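Local structure of ATP-dependent CLP protease, putative (Plasmodium falciparum, 2F6I) at residues 64-78 against 95-108. The protein is probably an ATP-dependent serine protease of the ClpP (peptidase S14) family that cuts proteins into small peptides, represented here by its catalytic domain. Sequence-based numbering, arbitrary orientation.
Sequences DNINHNDIKIYINSP and IKSDIQTISFGLVA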
loop_
_atom_site.group_PDB
_atom_site.type_symbol
_atom_site.label_atom_id
_atom_site.label_comp_id
_atom_site.label_asym_id
_atom_site.label_seq_id
_atom_site.Cartn_x
_atom_site.Cartn_y
_atom_site.Cartn_z
ATOM N N ASP C 64 -24.290 -24.403 -31.755
ATOM C CA ASP C 64 -25.641 -24.713 -32.200
ATOM C C ASP C 64 -25.920 -24.129 -33.581
ATOM O O ASP C 64 -26.824 -24.580 -34.279
ATOM C CB ASP C 64 -26.671 -24.185 -31.201
ATOM C CG ASP C 64 -28.029 -24.844 -31.367
ATOM O OD1 ASP C 64 -28.089 -26.090 -31.291
ATOM O OD2 ASP C 64 -29.030 -24.123 -31.570
ATOM N N ASN C 65 -25.135 -23.131 -33.973
ATOM C CA ASN C 65 -25.307 -22.498 -35.272
ATOM C C ASN C 65 -24.704 -23.359 -36.383
ATOM O O ASN C 65 -25.171 -23.329 -37.521
ATOM C CB ASN C 65 -24.653 -21.115 -35.276
ATOM C CG ASN C 65 -25.039 -20.290 -36.492
ATOM O OD1 ASN C 65 -24.874 -20.728 -37.631
ATOM N ND2 ASN C 65 -25.554 -19.087 -36.254
ATOM N N ILE C 66 -23.664 -24.119 -36.047
ATOM C CA ILE C 66 -23.003 -24.993 -37.013
ATOM C C ILE C 66 -23.956 -26.128 -37.368
ATOM O O ILE C 66 -24.368 -26.275 -38.517
ATOM C CB ILE C 66 -21.705 -25.591 -36.427
ATOM C CG1 ILE C 66 -20.769 -24.468 -35.968
ATOM C CG2 ILE C 66 -21.022 -26.472 -37.462
ATOM C CD1 ILE C 66 -20.366 -23.503 -37.068
ATOM N N ASN C 67 -24.292 -26.933 -36.367
ATOM C CA ASN C 67 -25.221 -28.044 -36.529
ATOM C C ASN C 67 -25.909 -28.247 -35.185
ATOM O O ASN C 67 -25.722 -27.451 -34.266
ATOM C CB ASN C 67 -24.492 -29.321 -36.947
ATOM C CG ASN C 67 -23.410 -29.722 -35.970
ATOM O OD1 ASN C 67 -22.228 -29.469 -36.198
ATOM N ND2 ASN C 67 -23.810 -30.342 -34.866
ATOM N N HIS C 68 -26.703 -29.301 -35.059
ATOM C CA HIS C 68 -27.405 -29.544 -33.806
ATOM C C HIS C 68 -27.039 -30.858 -33.139
ATOM O O HIS C 68 -27.854 -31.451 -32.433
ATOM C CB HIS C 68 -28.915 -29.476 -34.033
ATOM C CG HIS C 68 -29.400 -28.123 -34.454
ATOM N ND1 HIS C 68 -30.702 -27.883 -34.837
ATOM C CD2 HIS C 68 -28.756 -26.936 -34.548
ATOM C CE1 HIS C 68 -30.838 -26.607 -35.150
ATOM N NE2 HIS C 68 -29.672 -26.010 -34.983
ATOM N N ASN C 69 -25.811 -31.311 -33.358
ATOM C CA ASN C 69 -25.359 -32.549 -32.743
ATOM C C ASN C 69 -25.120 -32.291 -31.261
ATOM O O ASN C 69 -25.191 -31.152 -30.801
ATOM C CB ASN C 69 -24.068 -33.043 -33.404
ATOM C CG ASN C 69 -24.243 -33.313 -34.885
ATOM O OD1 ASN C 69 -25.248 -33.890 -35.309
ATOM N ND2 ASN C 69 -23.261 -32.908 -35.682
ATOM N N ASP C 70 -24.834 -33.348 -30.515
ATOM C CA ASP C 70 -24.599 -33.224 -29.084
ATOM C C ASP C 70 -23.362 -32.411 -28.707
ATOM O O ASP C 70 -22.300 -32.533 -29.320
ATOM C CB ASP C 70 -24.510 -34.618 -28.454
ATOM C CG ASP C 70 -25.873 -35.256 -28.255
ATOM O OD1 ASP C 70 -26.754 -35.068 -29.121
ATOM O OD2 ASP C 70 -26.059 -35.952 -27.235
ATOM N N ILE C 71 -23.526 -31.574 -27.689
ATOM C CA ILE C 71 -22.450 -30.748 -27.163
ATOM C C ILE C 71 -22.083 -31.331 -25.797
ATOM O O ILE C 71 -22.959 -31.545 -24.955
ATOM C CB ILE C 71 -22.903 -29.282 -26.967
ATOM C CG1 ILE C 71 -23.224 -28.646 -28.319
ATOM C CG2 ILE C 71 -21.817 -28.492 -26.249
ATOM C CD1 ILE C 71 -23.774 -27.235 -28.216
ATOM N N LYS C 72 -20.799 -31.603 -25.587
ATOM C CA LYS C 72 -20.342 -32.151 -24.315
ATOM C C LYS C 72 -19.673 -31.059 -23.484
ATOM O O LYS C 72 -18.833 -30.308 -23.987
ATOM C CB LYS C 72 -19.350 -33.290 -24.542
ATOM C CG LYS C 72 -18.819 -33.884 -23.249
ATOM C CD LYS C 72 -17.688 -34.878 -23.487
ATOM C CE LYS C 72 -18.171 -36.136 -24.186
ATOM N NZ LYS C 72 -17.061 -37.122 -24.326
ATOM N N ILE C 73 -20.044 -30.981 -22.209
ATOM C CA ILE C 73 -19.481 -29.978 -21.315
ATOM C C ILE C 73 -18.900 -30.575 -20.034
ATOM O O ILE C 73 -19.628 -31.151 -19.221
ATOM C CB ILE C 73 -20.545 -28.928 -20.918
ATOM C CG1 ILE C 73 -21.040 -28.195 -22.165
ATOM C CG2 ILE C 73 -19.961 -27.935 -19.920
ATOM C CD1 ILE C 73 -22.035 -27.091 -21.877
ATOM N N TYR C 74 -17.587 -30.443 -19.861
ATOM C CA TYR C 74 -16.935 -30.934 -18.652
ATOM C C TYR C 74 -17.135 -29.835 -17.613
ATOM O O TYR C 74 -16.922 -28.660 -17.908
ATOM C CB TYR C 74 -15.438 -31.160 -18.881
ATOM C CG TYR C 74 -15.108 -32.331 -19.780
ATOM C CD1 TYR C 74 -14.616 -32.128 -21.069
ATOM C CD2 TYR C 74 -15.275 -33.644 -19.338
ATOM C CE1 TYR C 74 -14.294 -33.202 -21.896
ATOM C CE2 TYR C 74 -14.956 -34.729 -20.160
ATOM C CZ TYR C 74 -14.466 -34.498 -21.437
ATOM O OH TYR C 74 -14.142 -35.557 -22.255
ATOM N N ILE C 75 -17.547 -30.211 -16.407
ATOM C CA ILE C 75 -17.786 -29.223 -15.367
ATOM C C ILE C 75 -16.972 -29.453 -14.100
ATOM O O ILE C 75 -17.008 -30.531 -13.506
ATOM C CB ILE C 75 -19.280 -29.171 -14.985
ATOM C CG1 ILE C 75 -20.130 -28.955 -16.238
ATOM C CG2 ILE C 75 -19.524 -28.043 -13.990
ATOM C CD1 ILE C 75 -21.630 -29.018 -15.981
ATOM N N ASN C 76 -16.252 -28.409 -13.699
ATOM C CA ASN C 76 -15.410 -28.395 -12.506
ATOM C C ASN C 76 -15.437 -26.930 -12.093
ATOM O O ASN C 76 -14.526 -26.172 -12.411
ATOM C CB ASN C 76 -13.978 -28.817 -12.859
ATOM C CG ASN C 76 -13.059 -28.862 -11.648
ATOM O OD1 ASN C 76 -13.462 -28.544 -10.528
ATOM N ND2 ASN C 76 -11.812 -29.259 -11.872
ATOM N N SER C 77 -16.497 -26.535 -11.394
ATOM C CA SER C 77 -16.670 -25.146 -10.989
ATOM C C SER C 77 -17.359 -24.982 -9.640
ATOM O O SER C 77 -18.286 -25.718 -9.314
ATOM C CB SER C 77 -17.477 -24.409 -12.063
ATOM O OG SER C 77 -17.931 -23.146 -11.608
ATOM N N PRO C 78 -16.911 -24.005 -8.839
ATOM C CA PRO C 78 -17.489 -23.742 -7.519
ATOM C C PRO C 78 -18.728 -22.866 -7.653
ATOM O O PRO C 78 -19.296 -22.416 -6.660
ATOM C CB PRO C 78 -16.361 -23.019 -6.799
ATOM C CG PRO C 78 -15.792 -22.177 -7.902
ATOM C CD PRO C 78 -15.725 -23.156 -9.067
ATOM N N ILE C 95 -30.963 -23.478 -27.168
ATOM C CA ILE C 95 -30.384 -24.128 -28.334
ATOM C C ILE C 95 -31.017 -25.488 -28.617
ATOM O O ILE C 95 -31.557 -26.136 -27.721
ATOM C CB ILE C 95 -28.853 -24.302 -28.176
ATOM C CG1 ILE C 95 -28.542 -25.217 -26.993
ATOM C CG2 ILE C 95 -28.203 -22.945 -27.964
ATOM C CD1 ILE C 95 -27.072 -25.540 -26.839
ATOM N N LYS C 96 -30.950 -25.908 -29.875
ATOM C CA LYS C 96 -31.511 -27.185 -30.297
ATOM C C LYS C 96 -30.648 -28.358 -29.850
ATOM O O LYS C 96 -31.167 -29.384 -29.409
ATOM C CB LYS C 96 -31.670 -27.209 -31.822
ATOM C CG LYS C 96 -33.017 -26.692 -32.319
ATOM C CD LYS C 96 -33.358 -25.326 -31.740
ATOM C CE LYS C 96 -34.779 -24.910 -32.099
ATOM N NZ LYS C 96 -35.167 -23.633 -31.433
ATOM N N SER C 97 -29.331 -28.197 -29.963
ATOM C CA SER C 97 -28.391 -29.242 -29.578
ATOM C C SER C 97 -28.614 -29.716 -28.148
ATOM O O SER C 97 -28.908 -28.924 -27.252
ATOM C CB SER C 97 -26.951 -28.741 -29.705
ATOM O OG SER C 97 -26.638 -28.391 -31.036
ATOM N N ASP C 98 -28.477 -31.020 -27.941
ATOM C CA ASP C 98 -28.625 -31.585 -26.612
ATOM C C ASP C 98 -27.268 -31.469 -25.936
ATOM O O ASP C 98 -26.230 -31.495 -26.596
ATOM C CB ASP C 98 -29.061 -33.044 -26.699
ATOM C CG ASP C 98 -30.550 -33.191 -26.959
ATOM O OD1 ASP C 98 -31.052 -32.568 -27.918
ATOM O OD2 ASP C 98 -31.222 -33.928 -26.207
ATOM N N ILE C 99 -27.278 -31.340 -24.617
ATOM C CA ILE C 99 -26.041 -31.187 -23.874
ATOM C C ILE C 99 -25.792 -32.283 -22.855
ATOM O O ILE C 99 -26.586 -32.471 -21.936
ATOM C CB ILE C 99 -26.027 -29.836 -23.128
ATOM C CG1 ILE C 99 -26.089 -28.688 -24.136
ATOM C CG2 ILE C 99 -24.787 -29.735 -22.246
ATOM C CD1 ILE C 99 -26.088 -27.314 -23.509
ATOM N N GLN C 100 -24.695 -33.015 -23.014
ATOM C CA GLN C 100 -24.369 -34.032 -22.031
ATOM C C GLN C 100 -23.325 -33.429 -21.102
ATOM O O GLN C 100 -22.327 -32.868 -21.548
ATOM C CB GLN C 100 -23.860 -35.321 -22.683
ATOM C CG GLN C 100 -22.777 -35.177 -23.714
ATOM C CD GLN C 100 -22.366 -36.529 -24.273
ATOM O OE1 GLN C 100 -21.633 -37.282 -23.630
ATOM N NE2 GLN C 100 -22.857 -36.852 -25.467
ATOM N N THR C 101 -23.588 -33.526 -19.805
ATOM C CA THR C 101 -22.710 -32.962 -18.793
ATOM C C THR C 101 -21.877 -33.998 -18.050
ATOM O O THR C 101 -22.379 -35.049 -17.654
ATOM C CB THR C 101 -23.531 -32.174 -17.757
ATOM O OG1 THR C 101 -24.531 -33.032 -17.193
ATOM C CG2 THR C 101 -24.209 -30.983 -18.410
ATOM N N ILE C 102 -20.599 -33.689 -17.868
ATOM C CA ILE C 102 -19.685 -34.568 -17.153
ATOM C C ILE C 102 -18.940 -33.731 -16.121
ATOM O O ILE C 102 -18.255 -32.764 -16.460
ATOM C CB ILE C 102 -18.667 -35.227 -18.102
ATOM C CG1 ILE C 102 -19.409 -36.046 -19.162
ATOM C CG2 ILE C 102 -17.725 -36.125 -17.308
ATOM C CD1 ILE C 102 -18.497 -36.793 -20.120
ATOM N N SER C 103 -19.082 -34.100 -14.856
ATOM C CA SER C 103 -18.434 -33.362 -13.788
ATOM C C SER C 103 -17.239 -34.098 -13.218
ATOM O O SER C 103 -17.188 -35.326 -13.221
ATOM C CB SER C 103 -19.422 -33.106 -12.653
ATOM O OG SER C 103 -19.714 -34.317 -11.976
ATOM N N PHE C 104 -16.271 -33.328 -12.742
ATOM C CA PHE C 104 -15.092 -33.880 -12.101
ATOM C C PHE C 104 -14.505 -32.805 -11.200
ATOM O O PHE C 104 -14.736 -31.617 -11.412
ATOM C CB PHE C 104 -14.057 -34.383 -13.123
ATOM C CG PHE C 104 -13.480 -33.319 -14.012
ATOM C CD1 PHE C 104 -13.877 -33.219 -15.343
ATOM C CD2 PHE C 104 -12.492 -32.457 -13.544
ATOM C CE1 PHE C 104 -13.296 -32.280 -16.197
ATOM C CE2 PHE C 104 -11.905 -31.515 -14.389
ATOM C CZ PHE C 104 -12.309 -31.428 -15.719
ATOM N N GLY C 105 -13.777 -33.228 -10.174
ATOM C CA GLY C 105 -13.184 -32.276 -9.255
ATOM C C GLY C 105 -14.188 -31.777 -8.236
ATOM O O GLY C 105 -14.524 -32.480 -7.285
ATOM N N LEU C 106 -14.673 -30.560 -8.436
ATOM C CA LEU C 106 -15.637 -29.975 -7.521
ATOM C C LEU C 106 -16.701 -29.214 -8.290
ATOM O O LEU C 106 -16.390 -28.435 -9.192
ATOM C CB LEU C 106 -14.932 -29.027 -6.549
ATOM C CG LEU C 106 -15.806 -28.457 -5.435
ATOM C CD1 LEU C 106 -16.334 -29.603 -4.608
ATOM C CD2 LEU C 106 -15.007 -27.509 -4.561
ATOM N N VAL C 107 -17.959 -29.449 -7.934
ATOM C CA VAL C 107 -19.074 -28.774 -8.582
ATOM C C VAL C 107 -20.012 -28.273 -7.498
ATOM O O VAL C 107 -20.290 -28.993 -6.535
ATOM C CB VAL C 107 -19.831 -29.725 -9.527
ATOM C CG1 VAL C 107 -21.030 -29.013 -10.130
ATOM C CG2 VAL C 107 -18.894 -30.211 -10.628
ATOM N N ALA C 108 -20.496 -27.044 -7.649
ATOM C CA ALA C 108 -21.383 -26.463 -6.648
ATOM C C ALA C 108 -22.368 -25.435 -7.196
ATOM O O ALA C 108 -22.215 -24.932 -8.312
ATOM C CB ALA C 108 -20.552 -25.832 -5.542
HETATM O O HOH W 1 -28.339 -33.015 -30.086
#
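Asp64, near the C-terminal end of helix 50-66, grips the turn leading into strand 99-104. Its OD1 accepts from Ser97 N on the syn side at 2.8 Å and from Ser97 OG through the anti lone pair at 2.7 Å, while OD2 takes Lys96 N from above the carboxylate plane. A water bridges His68 O, Asp70 OD1 and Asp98 N; the other Asp70 oxygen, OD2, forms salt bridges with Lys119 and Lys122. Strands 71-77 and 99-104 then run parallel, bonded in succession from Ile71 N to Asp98 O (2.9 Å) through Phe104 N to Ile75 O. Where the chain turns a corner at Gly105 and passes to another sheet, Asn76 OD1 accepts Leu106 N from above its carbonyl plane (3.1 Å), and ND2 bonds Glu84 of a neighbouring subunit. With CG anti to the backbone N (chi1 -162°), the Asp64 carboxylate lies against Ile95 CB. Beside it, Lys96 CB packs over one face of the His68 ring, 3.5 Å from its centroid. Ile73 CD1 meets Ile99 CG2 at 3.8 Å on the face covered by Phe92 of helix 82-94; on the other, Tyr74 CB touches Phe104 CE1. Together with the intervening helix 82-94, strands 71-77 and 99-104 form a beta-alpha-beta unit of the ClpP fold, flanked by strands 41-44 and 123-125, with Ala108 near the predicted active-site His134.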